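Local coordinates for protein CocE/NonD family hydrolase (Staphylococcus aureus subsp. aureus COL, PDB 3III) that probably hydrolyses ester or amide bonds as an alpha/beta-hydrolase of the CocE/NonD family, related to the X-Pro dipeptidyl-peptidases, at residues H461-Q466 against W475-T480; L457-R462 against E488-E493; D197-V202 against P242-F247. All coordinates share one frame; numbering follows the deposited sequence.

Contacts 1 and 2 belong to the C-terminal non-catalytic domain and share His461 and Arg462; contact 3 lies in the hydrolase part, where it faces contact 1 across the junction of the two. All three are partly buried, and contact 3 is the nearest to the centre of the chain. Contact 1 folds a long loop on itself with backbone bonds, a histidine pair and bridging waters. Contact 2 packs a leucine and valines between two sheets, with an arginine along their border, and has no direct hydrogen bond across. Contact 3 relies on rings and a guanidinium. Arg200 NH2 bonded to His476 O and Phe244 N to His478 O tie it to contact 1.

Contact 1: residues H461-Q466 against W475-T480; sequences HRELDQ and WHKHET
His461 and His478 meet nitrogen to nitrogen within the long loop that joins strand 447-458 to strand 490-503 in the jelly-roll beta sandwich of the C-terminal domain. ND1 of His461 lies 3.0 Å from ND1 of His478, in a hydrogen bond that either ring could donate. CG is anti to the carbonyl carbon in both (chi1 -70° in His461), and the side chains cross at about a right angle. Each nitrogen sits at the edge of the other ring, near its plane, and the planes are turned 59° apart. His461 NE2 is bonded to OE2 of Glu481, so the imidazole is gripped at both nitrogens and its rotation is fixed.

Leu464 and His476 form a single beta bridge: Asp465 N donates to Trp475 O (2.7 Å) and Lys477 N to Glu463 O (3.1 Å). The side chains of Leu464 and His476 run side by side, with CD2 of Leu464 3.6 Å from CD2 of His476. Arg462 O meets the edge of the same imidazole.

On the outer side, Glu463 swings CG anti to the backbone N (chi1 -179°) and stays extended, as does Lys477. Their ends meet in a long salt bridge, OE2 of Glu463 to NZ of Lys477 at 3.5 Å. One water lies 2.9 Å from both Glu463 OE1 and Glu479 OE1, donating to each, and accepts from Thr480 OG1 at 2.8 Å.

Contact 2: residues L457-R462 against E488-E493; sequences LRVSHR and EIVPVE
Arg462 lays its side chain across Val492 and Val490, starting with CB, which rests 3.9 Å from CG1 of Val492. With chi1 at 67°, CG is tucked between the backbone N and the carbonyl carbon, and from there the chain runs straight out to NE. CD comes 3.7 Å from Pro491 O. NE comes next, 3.6 Å from CB of Val490, which lies over one face of the guanidinium; in the plane of the group, NE also donates to a water that passes the bond on to Pro491 O.

Next to the arginine, Val459 CG1 packs against both Val490 CG2 (3.7 Å) and Val492 CG1 (3.8 Å), and Leu457 CD2 reaches Val492 CB. This apolar layer lies between the two sheets of the jelly-roll sandwich: Leu457 lies near the end of strand 447-458, which pairs with 424-432, whereas 490-503 pairs with 408-417.

At the tip the two terminal nitrogens part company. NH2 touches CG1 of Val490 at 3.8 Å and donates to a second water, which bridges to OE2 of Glu488; the carboxylate itself stands at right angles to the guanidinium, and its OE1 is held by Ser485 N. Arg462 NH1 turns back to Val459 O at 3.0 Å. It also bonds Leu482 O. Arg462 N binds Val459 O too, from the opposite face of that carbonyl to NH1.

Contact 3: residues D197-V202 against P242-F247; sequences DMYREV and PLFDDF
Phe244 presents one ring face to Arg200, whose CZ sits 4.2 Å from the ring centroid and almost on the ring normal, a cation-pi contact. The guanidinium does not lie flat: its plane is turned 75° to the ring, so it stands edge-on, with NH1 over the centre of the ring. Two further bonds hold it in this pose. NH1 makes a salt bridge to Asp197 OD2 at 2.8 Å, using the syn lone pair of that oxygen, and NH2 reaches His476 O in the C-terminal domain. OD2 is also bonded by Gln252 NE2. Asp197 OD1 approaches CE1 of Phe244 obliquely at 3.9 Å.

Both segments belong to the helical excursion between parallel strands 186-192 and 262-267 of the alpha/beta-hydrolase sheet, probably the counterpart of the helical cap of CocE-type enzymes. Asp197 occupies the N-cap position of helix 198-203. Phe244 is the centre of an inverse gamma turn just before helix 246-249, where Asp245 caps Trp248 N.

Tyr199 meets the same phenylalanine differently. CG of Tyr199 is anti to the backbone N (chi1 -177°), which carries the ring alongside the turn. CB of Phe244 lies over one face of the tyrosine, 4.2 Å from its centroid, in a CH-pi contact, and Phe244 N is above the ring nearer the rim. In return, CB of Tyr199 touches the edge of the phenyl ring at CD1 (3.8 Å). The two ring planes are inclined at 51°, an oblique meeting. At the far end, Tyr199 OH donates to Pro242 O at 2.7 Å; the carbonyl oxygen lies in the plane of the phenol, while the hydroxyl is tilted from the carbonyl plane. Beside that bond, CE1 of Tyr199 packs 3.5 Å from the carbonyl carbon of Leu243.

Contact 1: residues H461-Q466 against W475-T480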
loop_
_atom_site.group_PDB
_atom_site.type_symbol
_atom_site.label_atom_id
_atom_site.label_comp_id
_atom_site.label_asym_id
_atom_site.label_seq_id
_atom_site.Cartn_x
_atom_site.Cartn_y
_atom_site.Cartn_z
ATOM N N HIS A 461 -19.430 -11.515 -7.475
ATOM C CA HIS A 461 -19.254 -10.561 -6.366
ATOM C C HIS A 461 -19.628 -9.122 -6.699
ATOM O O HIS A 461 -19.265 -8.179 -5.967
ATOM C CB HIS A 461 -17.786 -10.599 -5.948
ATOM C CG HIS A 461 -17.395 -11.870 -5.265
ATOM N ND1 HIS A 461 -16.652 -11.902 -4.093
ATOM C CD2 HIS A 461 -17.672 -13.157 -5.571
ATOM C CE1 HIS A 461 -16.465 -13.159 -3.732
ATOM N NE2 HIS A 461 -17.081 -13.943 -4.607
ATOM N N ARG A 462 -20.328 -8.923 -7.799
ATOM C CA ARG A 462 -20.608 -7.557 -8.296
ATOM C C ARG A 462 -21.517 -6.656 -7.443
ATOM O O ARG A 462 -21.652 -5.448 -7.724
ATOM C CB ARG A 462 -21.267 -7.647 -9.689
ATOM C CG ARG A 462 -22.646 -8.268 -9.666
ATOM C CD ARG A 462 -23.141 -8.564 -11.112
ATOM N NE ARG A 462 -24.442 -9.263 -11.128
ATOM C CZ ARG A 462 -24.627 -10.566 -10.914
ATOM N NH1 ARG A 462 -23.614 -11.394 -10.671
ATOM N NH2 ARG A 462 -25.842 -11.046 -10.946
ATOM N N GLU A 463 -22.240 -7.218 -6.503
ATOM C CA GLU A 463 -23.291 -6.433 -5.843
ATOM C C GLU A 463 -22.664 -5.273 -5.053
ATOM O O GLU A 463 -21.773 -5.471 -4.214
ATOM C CB GLU A 463 -24.113 -7.298 -4.860
ATOM C CG GLU A 463 -25.272 -6.470 -4.165
ATOM C CD GLU A 463 -26.007 -7.213 -3.033
ATOM O OE1 GLU A 463 -25.468 -8.191 -2.480
ATOM O OE2 GLU A 463 -27.105 -6.768 -2.646
ATOM N N LEU A 464 -23.119 -4.064 -5.354
ATOM C CA LEU A 464 -22.550 -2.839 -4.800
ATOM C C LEU A 464 -23.108 -2.505 -3.413
ATOM O O LEU A 464 -24.259 -2.738 -3.140
ATOM C CB LEU A 464 -22.864 -1.677 -5.787
ATOM C CG LEU A 464 -22.177 -1.661 -7.149
ATOM C CD1 LEU A 464 -22.757 -0.582 -8.078
ATOM C CD2 LEU A 464 -20.619 -1.490 -6.957
ATOM N N ASP A 465 -22.249 -2.008 -2.527
ATOM C CA ASP A 465 -22.644 -1.308 -1.310
ATOM C C ASP A 465 -23.035 0.083 -1.759
ATOM O O ASP A 465 -22.186 0.931 -2.112
ATOM C CB ASP A 465 -21.472 -1.213 -0.325
ATOM C CG ASP A 465 -21.872 -0.666 1.006
ATOM O OD1 ASP A 465 -22.623 0.324 1.018
ATOM O OD2 ASP A 465 -21.433 -1.235 2.059
ATOM N N GLN A 466 -24.319 0.329 -1.757
ATOM C CA GLN A 466 -24.833 1.585 -2.286
ATOM C C GLN A 466 -24.357 2.769 -1.438
ATOM O O GLN A 466 -23.958 3.766 -2.005
ATOM C CB GLN A 466 -26.368 1.538 -2.404
ATOM C CG GLN A 466 -26.861 0.562 -3.459
ATOM C CD GLN A 466 -26.412 0.919 -4.892
ATOM O OE1 GLN A 466 -26.045 2.064 -5.173
ATOM N NE2 GLN A 466 -26.437 -0.075 -5.805
ATOM N N TRP A 475 -17.851 0.214 -4.588
ATOM C CA TRP A 475 -17.580 -0.546 -3.389
ATOM C C TRP A 475 -18.488 -1.753 -3.378
ATOM O O TRP A 475 -19.726 -1.619 -3.361
ATOM C CB TRP A 475 -17.826 0.312 -2.166
ATOM C CG TRP A 475 -17.145 -0.174 -0.900
ATOM C CD1 TRP A 475 -17.464 -1.255 -0.169
ATOM C CD2 TRP A 475 -16.082 0.489 -0.206
ATOM N NE1 TRP A 475 -16.649 -1.348 0.958
ATOM C CE2 TRP A 475 -15.770 -0.290 0.926
ATOM C CE3 TRP A 475 -15.349 1.664 -0.448
ATOM C CZ2 TRP A 475 -14.798 0.084 1.829
ATOM C CZ3 TRP A 475 -14.344 2.018 0.447
ATOM C CH2 TRP A 475 -14.088 1.222 1.575
ATOM N N HIS A 476 -17.877 -2.939 -3.324
ATOM C CA HIS A 476 -18.617 -4.205 -3.417
ATOM C C HIS A 476 -18.792 -4.768 -2.032
ATOM O O HIS A 476 -17.866 -4.741 -1.254
ATOM C CB HIS A 476 -17.885 -5.155 -4.327
ATOM C CG HIS A 476 -17.740 -4.614 -5.719
ATOM N ND1 HIS A 476 -16.580 -4.027 -6.172
ATOM C CD2 HIS A 476 -18.644 -4.482 -6.718
ATOM C CE1 HIS A 476 -16.759 -3.592 -7.412
ATOM N NE2 HIS A 476 -18.009 -3.856 -7.769
ATOM N N LYS A 477 -20.016 -5.204 -1.714
ATOM C CA LYS A 477 -20.311 -5.815 -0.436
ATOM C C LYS A 477 -19.519 -7.078 -0.170
ATOM O O LYS A 477 -19.090 -7.307 0.971
ATOM C CB LYS A 477 -21.803 -6.138 -0.317
ATOM C CG LYS A 477 -22.694 -4.945 -0.271
ATOM C CD LYS A 477 -24.124 -5.445 -0.149
ATOM C CE LYS A 477 -25.093 -4.324 0.019
ATOM N NZ LYS A 477 -26.467 -4.805 0.232
ATOM N N HIS A 478 -19.363 -7.912 -1.206
ATOM C CA HIS A 478 -18.709 -9.224 -1.070
ATOM C C HIS A 478 -19.401 -10.067 -0.005
ATOM O O HIS A 478 -18.761 -10.818 0.738
ATOM C CB HIS A 478 -17.197 -9.081 -0.777
ATOM C CG HIS A 478 -16.411 -8.487 -1.912
ATOM N ND1 HIS A 478 -16.202 -9.145 -3.098
ATOM C CD2 HIS A 478 -15.763 -7.300 -2.025
ATOM C CE1 HIS A 478 -15.461 -8.396 -3.890
ATOM N NE2 HIS A 478 -15.197 -7.259 -3.273
ATOM N N GLU A 479 -20.722 -9.947 0.059
ATOM C CA GLU A 479 -21.503 -10.639 1.065
ATOM C C GLU A 479 -22.035 -11.994 0.574
ATOM O O GLU A 479 -22.021 -12.991 1.316
ATOM C CB GLU A 479 -22.686 -9.767 1.509
ATOM C CG GLU A 479 -23.579 -10.356 2.559
ATOM C CD GLU A 479 -24.568 -9.306 3.071
ATOM O OE1 GLU A 479 -25.154 -8.553 2.264
ATOM O OE2 GLU A 479 -24.704 -9.162 4.298
ATOM N N THR A 480 -22.564 -12.016 -0.633
ATOM C CA THR A 480 -23.029 -13.270 -1.180
ATOM C C THR A 480 -22.671 -13.355 -2.658
ATOM O O THR A 480 -22.500 -12.338 -3.320
ATOM C CB THR A 480 -24.555 -13.442 -1.008
ATOM O OG1 THR A 480 -25.190 -12.254 -1.471
ATOM C CG2 THR A 480 -24.985 -13.767 0.528
HETATM O O HOH W 1 -20.520 -7.721 -3.886
HETATM O O HOH W 2 -20.706 -4.009 -9.714
HETATM O O HOH W 3 -22.532 -10.024 -5.558
HETATM O O HOH W 4 -22.630 -9.249 -1.948
HETATM O O HOH W 5 -25.828 -9.879 -0.173
HETATM O O HOH W 6 -24.342 -10.440 -3.568
#

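Contact 2: residues L457-R462 against E488-E493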
loop_
_atom_site.group_PDB
_atom_site.type_symbol
_atom_site.label_atom_id
_atom_site.label_comp_id
_atom_site.label_asym_id
_atom_site.label_seq_id
_atom_site.Cartn_x
_atom_site.Cartn_y
_atom_site.Cartn_z
ATOM N N LEU A 457 -12.476 -7.804 -10.990
ATOM C CA LEU A 457 -13.725 -8.197 -10.364
ATOM C C LEU A 457 -14.161 -9.619 -10.748
ATOM O O LEU A 457 -14.172 -9.958 -11.895
ATOM C CB LEU A 457 -14.841 -7.246 -10.777
ATOM C CG LEU A 457 -16.214 -7.493 -10.112
ATOM C CD1 LEU A 457 -16.137 -7.192 -8.579
ATOM C CD2 LEU A 457 -17.331 -6.678 -10.816
ATOM N N ARG A 458 -14.579 -10.391 -9.762
ATOM C CA ARG A 458 -15.289 -11.644 -9.981
ATOM C C ARG A 458 -16.775 -11.266 -10.016
ATOM O O ARG A 458 -17.340 -10.634 -9.092
ATOM C CB ARG A 458 -14.922 -12.647 -8.892
ATOM C CG ARG A 458 -15.656 -13.998 -8.996
ATOM C CD ARG A 458 -14.986 -15.042 -8.132
ATOM N NE ARG A 458 -13.746 -15.508 -8.745
ATOM C CZ ARG A 458 -12.947 -16.427 -8.239
ATOM N NH1 ARG A 458 -13.214 -17.019 -7.090
ATOM N NH2 ARG A 458 -11.848 -16.747 -8.890
ATOM N N VAL A 459 -17.401 -11.560 -11.145
ATOM C CA VAL A 459 -18.740 -11.031 -11.426
ATOM C C VAL A 459 -19.809 -11.539 -10.445
ATOM O O VAL A 459 -20.748 -10.821 -10.120
ATOM C CB VAL A 459 -19.082 -11.244 -12.942
ATOM C CG1 VAL A 459 -20.547 -10.914 -13.276
ATOM C CG2 VAL A 459 -18.093 -10.400 -13.792
ATOM N N SER A 460 -19.668 -12.754 -9.923
ATOM C CA SER A 460 -20.584 -13.202 -8.853
ATOM C C SER A 460 -20.492 -12.306 -7.579
ATOM O O SER A 460 -21.412 -12.280 -6.768
ATOM C CB SER A 460 -20.359 -14.665 -8.481
ATOM O OG SER A 460 -19.110 -14.822 -7.878
ATOM N N HIS A 461 -19.430 -11.515 -7.475
ATOM C CA HIS A 461 -19.254 -10.561 -6.366
ATOM C C HIS A 461 -19.628 -9.122 -6.699
ATOM O O HIS A 461 -19.265 -8.179 -5.967
ATOM C CB HIS A 461 -17.786 -10.599 -5.948
ATOM C CG HIS A 461 -17.395 -11.870 -5.265
ATOM N ND1 HIS A 461 -16.652 -11.902 -4.093
ATOM C CD2 HIS A 461 -17.672 -13.157 -5.571
ATOM C CE1 HIS A 461 -16.465 -13.159 -3.732
ATOM N NE2 HIS A 461 -17.081 -13.943 -4.607
ATOM N N ARG A 462 -20.328 -8.923 -7.799
ATOM C CA ARG A 462 -20.608 -7.557 -8.296
ATOM C C ARG A 462 -21.517 -6.656 -7.443
ATOM O O ARG A 462 -21.652 -5.448 -7.724
ATOM C CB ARG A 462 -21.267 -7.647 -9.689
ATOM C CG ARG A 462 -22.646 -8.268 -9.666
ATOM C CD ARG A 462 -23.141 -8.564 -11.112
ATOM N NE ARG A 462 -24.442 -9.263 -11.128
ATOM C CZ ARG A 462 -24.627 -10.566 -10.914
ATOM N NH1 ARG A 462 -23.614 -11.394 -10.671
ATOM N NH2 ARG A 462 -25.842 -11.046 -10.946
ATOM N N GLU A 488 -27.162 -14.698 -19.179
ATOM C CA GLU A 488 -27.595 -13.645 -18.279
ATOM C C GLU A 488 -26.629 -12.476 -18.423
ATOM O O GLU A 488 -25.462 -12.610 -18.099
ATOM C CB GLU A 488 -27.589 -14.129 -16.851
ATOM C CG GLU A 488 -28.258 -13.222 -15.868
ATOM C CD GLU A 488 -28.135 -13.773 -14.473
ATOM O OE1 GLU A 488 -27.771 -14.962 -14.285
ATOM O OE2 GLU A 488 -28.409 -13.008 -13.551
ATOM N N ILE A 489 -27.141 -11.359 -18.930
ATOM C CA ILE A 489 -26.406 -10.132 -19.066
ATOM C C ILE A 489 -26.537 -9.261 -17.808
ATOM O O ILE A 489 -27.663 -8.858 -17.442
ATOM C CB ILE A 489 -26.953 -9.325 -20.264
ATOM C CG1 ILE A 489 -26.806 -10.141 -21.551
ATOM C CG2 ILE A 489 -26.251 -8.012 -20.410
ATOM C CD1 ILE A 489 -27.572 -9.540 -22.755
ATOM N N VAL A 490 -25.408 -8.950 -17.155
ATOM C CA VAL A 490 -25.452 -8.196 -15.878
ATOM C C VAL A 490 -24.546 -6.958 -15.916
ATOM O O VAL A 490 -23.527 -6.936 -16.686
ATOM C CB VAL A 490 -25.107 -9.104 -14.698
ATOM C CG1 VAL A 490 -26.069 -10.348 -14.650
ATOM C CG2 VAL A 490 -23.664 -9.536 -14.780
ATOM N N PRO A 491 -24.921 -5.893 -15.164
ATOM C CA PRO A 491 -24.084 -4.700 -15.065
ATOM C C PRO A 491 -23.076 -4.864 -13.954
ATOM O O PRO A 491 -23.457 -5.353 -12.881
ATOM C CB PRO A 491 -25.087 -3.599 -14.686
ATOM C CG PRO A 491 -26.156 -4.344 -13.966
ATOM C CD PRO A 491 -26.264 -5.651 -14.599
ATOM N N VAL A 492 -21.822 -4.489 -14.219
ATOM C CA VAL A 492 -20.732 -4.540 -13.258
ATOM C C VAL A 492 -20.014 -3.220 -13.279
ATOM O O VAL A 492 -19.981 -2.526 -14.310
ATOM C CB VAL A 492 -19.745 -5.682 -13.527
ATOM C CG1 VAL A 492 -20.520 -7.082 -13.517
ATOM C CG2 VAL A 492 -18.978 -5.434 -14.821
ATOM N N GLU A 493 -19.465 -2.866 -12.144
ATOM C CA GLU A 493 -18.605 -1.684 -12.029
ATOM C C GLU A 493 -17.326 -2.103 -11.377
ATOM O O GLU A 493 -17.337 -2.662 -10.265
ATOM C CB GLU A 493 -19.277 -0.611 -11.194
ATOM C CG GLU A 493 -20.525 -0.126 -11.868
ATOM C CD GLU A 493 -21.265 0.926 -11.104
ATOM O OE1 GLU A 493 -20.650 1.732 -10.387
ATOM O OE2 GLU A 493 -22.505 0.968 -11.266
HETATM O O HOH W 2 -20.706 -4.009 -9.714
HETATM O O HOH W 7 -27.044 -13.701 -11.081
HETATM O O HOH W 8 -25.555 -6.744 -11.371
#

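Contact 3: residues D197-V202 against P242-F247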
loop_
_atom_site.group_PDB
_atom_site.type_symbol
_atom_site.label_atom_id
_atom_site.label_comp_id
_atom_site.label_asym_id
_atom_site.label_seq_id
_atom_site.Cartn_x
_atom_site.Cartn_y
_atom_site.Cartn_z
ATOM N N ASP A 197 -7.399 -3.312 4.822
ATOM C CA ASP A 197 -8.540 -4.198 4.588
ATOM C C ASP A 197 -8.041 -5.395 3.810
ATOM O O ASP A 197 -7.937 -5.361 2.608
ATOM C CB ASP A 197 -9.647 -3.464 3.831
ATOM C CG ASP A 197 -10.932 -4.324 3.636
ATOM O OD1 ASP A 197 -10.892 -5.581 3.790
ATOM O OD2 ASP A 197 -11.968 -3.702 3.242
HETATM N N MSE A 198 -7.662 -6.442 4.518
HETATM C CA MSE A 198 -6.977 -7.561 3.895
HETATM C C MSE A 198 -7.806 -8.206 2.815
HETATM O O MSE A 198 -7.254 -8.589 1.780
HETATM C CB MSE A 198 -6.588 -8.631 4.927
HETATM C CG MSE A 198 -5.439 -8.234 5.757
HETATM SE SE MSE A 198 -4.919 -9.675 7.041
HETATM C CE MSE A 198 -4.196 -10.976 5.664
ATOM N N TYR A 199 -9.101 -8.392 3.053
ATOM C CA TYR A 199 -9.926 -9.040 2.051
ATOM C C TYR A 199 -9.903 -8.305 0.683
ATOM O O TYR A 199 -9.869 -8.922 -0.357
ATOM C CB TYR A 199 -11.385 -9.145 2.545
ATOM C CG TYR A 199 -12.211 -9.858 1.570
ATOM C CD1 TYR A 199 -12.259 -11.253 1.559
ATOM C CD2 TYR A 199 -12.924 -9.159 0.597
ATOM C CE1 TYR A 199 -13.025 -11.951 0.555
ATOM C CE2 TYR A 199 -13.657 -9.815 -0.344
ATOM C CZ TYR A 199 -13.723 -11.213 -0.367
ATOM O OH TYR A 199 -14.457 -11.838 -1.362
ATOM N N ARG A 200 -9.949 -6.986 0.704
ATOM C CA ARG A 200 -10.068 -6.208 -0.507
ATOM C C ARG A 200 -8.754 -5.864 -1.106
ATOM O O ARG A 200 -8.734 -5.406 -2.268
ATOM C CB ARG A 200 -10.863 -4.922 -0.269
ATOM C CG ARG A 200 -12.359 -5.168 -0.152
ATOM C CD ARG A 200 -13.146 -3.830 0.076
ATOM N NE ARG A 200 -14.569 -4.132 0.208
ATOM C CZ ARG A 200 -15.131 -4.637 1.289
ATOM N NH1 ARG A 200 -14.403 -4.848 2.372
ATOM N NH2 ARG A 200 -16.429 -4.930 1.287
ATOM N N GLU A 201 -7.667 -5.997 -0.338
ATOM C CA GLU A 201 -6.405 -5.367 -0.738
ATOM C C GLU A 201 -5.260 -6.314 -1.002
ATOM O O GLU A 201 -4.410 -5.969 -1.805
ATOM C CB GLU A 201 -6.025 -4.206 0.185
ATOM C CG GLU A 201 -7.182 -3.175 0.135
ATOM C CD GLU A 201 -7.207 -2.080 1.163
ATOM O OE1 GLU A 201 -6.437 -2.132 2.153
ATOM O OE2 GLU A 201 -8.069 -1.157 0.986
ATOM N N VAL A 202 -5.258 -7.505 -0.384
ATOM C CA VAL A 202 -4.160 -8.460 -0.581
ATOM C C VAL A 202 -4.635 -9.923 -0.764
ATOM O O VAL A 202 -4.081 -10.617 -1.591
ATOM C CB VAL A 202 -3.073 -8.387 0.536
ATOM C CG1 VAL A 202 -3.608 -8.845 1.918
ATOM C CG2 VAL A 202 -1.823 -9.188 0.116
ATOM N N PRO A 242 -14.059 -17.227 1.317
ATOM C CA PRO A 242 -14.034 -16.582 -0.022
ATOM C C PRO A 242 -14.814 -15.237 -0.115
ATOM O O PRO A 242 -14.702 -14.492 -1.107
ATOM C CB PRO A 242 -14.650 -17.652 -0.913
ATOM C CG PRO A 242 -15.532 -18.420 -0.023
ATOM C CD PRO A 242 -14.740 -18.539 1.271
ATOM N N LEU A 243 -15.587 -14.936 0.907
ATOM C CA LEU A 243 -16.448 -13.765 0.953
ATOM C C LEU A 243 -16.004 -12.900 2.138
ATOM O O LEU A 243 -15.254 -13.352 3.015
ATOM C CB LEU A 243 -17.920 -14.180 1.107
ATOM C CG LEU A 243 -18.555 -14.814 -0.138
ATOM C CD1 LEU A 243 -19.783 -15.596 0.258
ATOM C CD2 LEU A 243 -18.809 -13.632 -1.150
ATOM N N PHE A 244 -16.496 -11.670 2.178
ATOM C CA PHE A 244 -16.157 -10.708 3.229
ATOM C C PHE A 244 -17.082 -11.029 4.398
ATOM O O PHE A 244 -18.106 -10.422 4.560
ATOM C CB PHE A 244 -16.346 -9.268 2.718
ATOM C CG PHE A 244 -15.937 -8.197 3.711
ATOM C CD1 PHE A 244 -14.635 -8.108 4.158
ATOM C CD2 PHE A 244 -16.860 -7.253 4.169
ATOM C CE1 PHE A 244 -14.253 -7.125 5.050
ATOM C CE2 PHE A 244 -16.480 -6.238 5.053
ATOM C CZ PHE A 244 -15.168 -6.202 5.510
ATOM N N ASP A 245 -16.693 -12.009 5.211
ATOM C CA ASP A 245 -17.552 -12.550 6.270
ATOM C C ASP A 245 -17.049 -12.067 7.649
ATOM O O ASP A 245 -16.252 -11.140 7.713
ATOM C CB ASP A 245 -17.568 -14.089 6.148
ATOM C CG ASP A 245 -16.165 -14.723 6.226
ATOM O OD1 ASP A 245 -15.176 -14.011 6.505
ATOM O OD2 ASP A 245 -16.043 -15.959 5.993
ATOM N N ASP A 246 -17.503 -12.656 8.754
ATOM C CA ASP A 246 -17.071 -12.165 10.060
ATOM C C ASP A 246 -15.548 -12.254 10.239
ATOM O O ASP A 246 -14.934 -11.405 10.892
ATOM C CB ASP A 246 -17.726 -12.981 11.204
ATOM C CG ASP A 246 -19.231 -12.738 11.316
ATOM O OD1 ASP A 246 -19.727 -11.800 10.646
ATOM O OD2 ASP A 246 -19.923 -13.474 12.092
ATOM N N PHE A 247 -14.948 -13.329 9.732
ATOM C CA PHE A 247 -13.480 -13.457 9.743
ATOM C C PHE A 247 -12.759 -12.247 9.139
ATOM O O PHE A 247 -11.900 -11.614 9.806
ATOM C CB PHE A 247 -13.041 -14.739 9.015
ATOM C CG PHE A 247 -11.549 -14.892 8.969
ATOM C CD1 PHE A 247 -10.875 -15.469 10.041
ATOM C CD2 PHE A 247 -10.819 -14.402 7.894
ATOM C CE1 PHE A 247 -9.508 -15.583 10.025
ATOM C CE2 PHE A 247 -9.450 -14.505 7.873
ATOM C CZ PHE A 247 -8.788 -15.102 8.946
#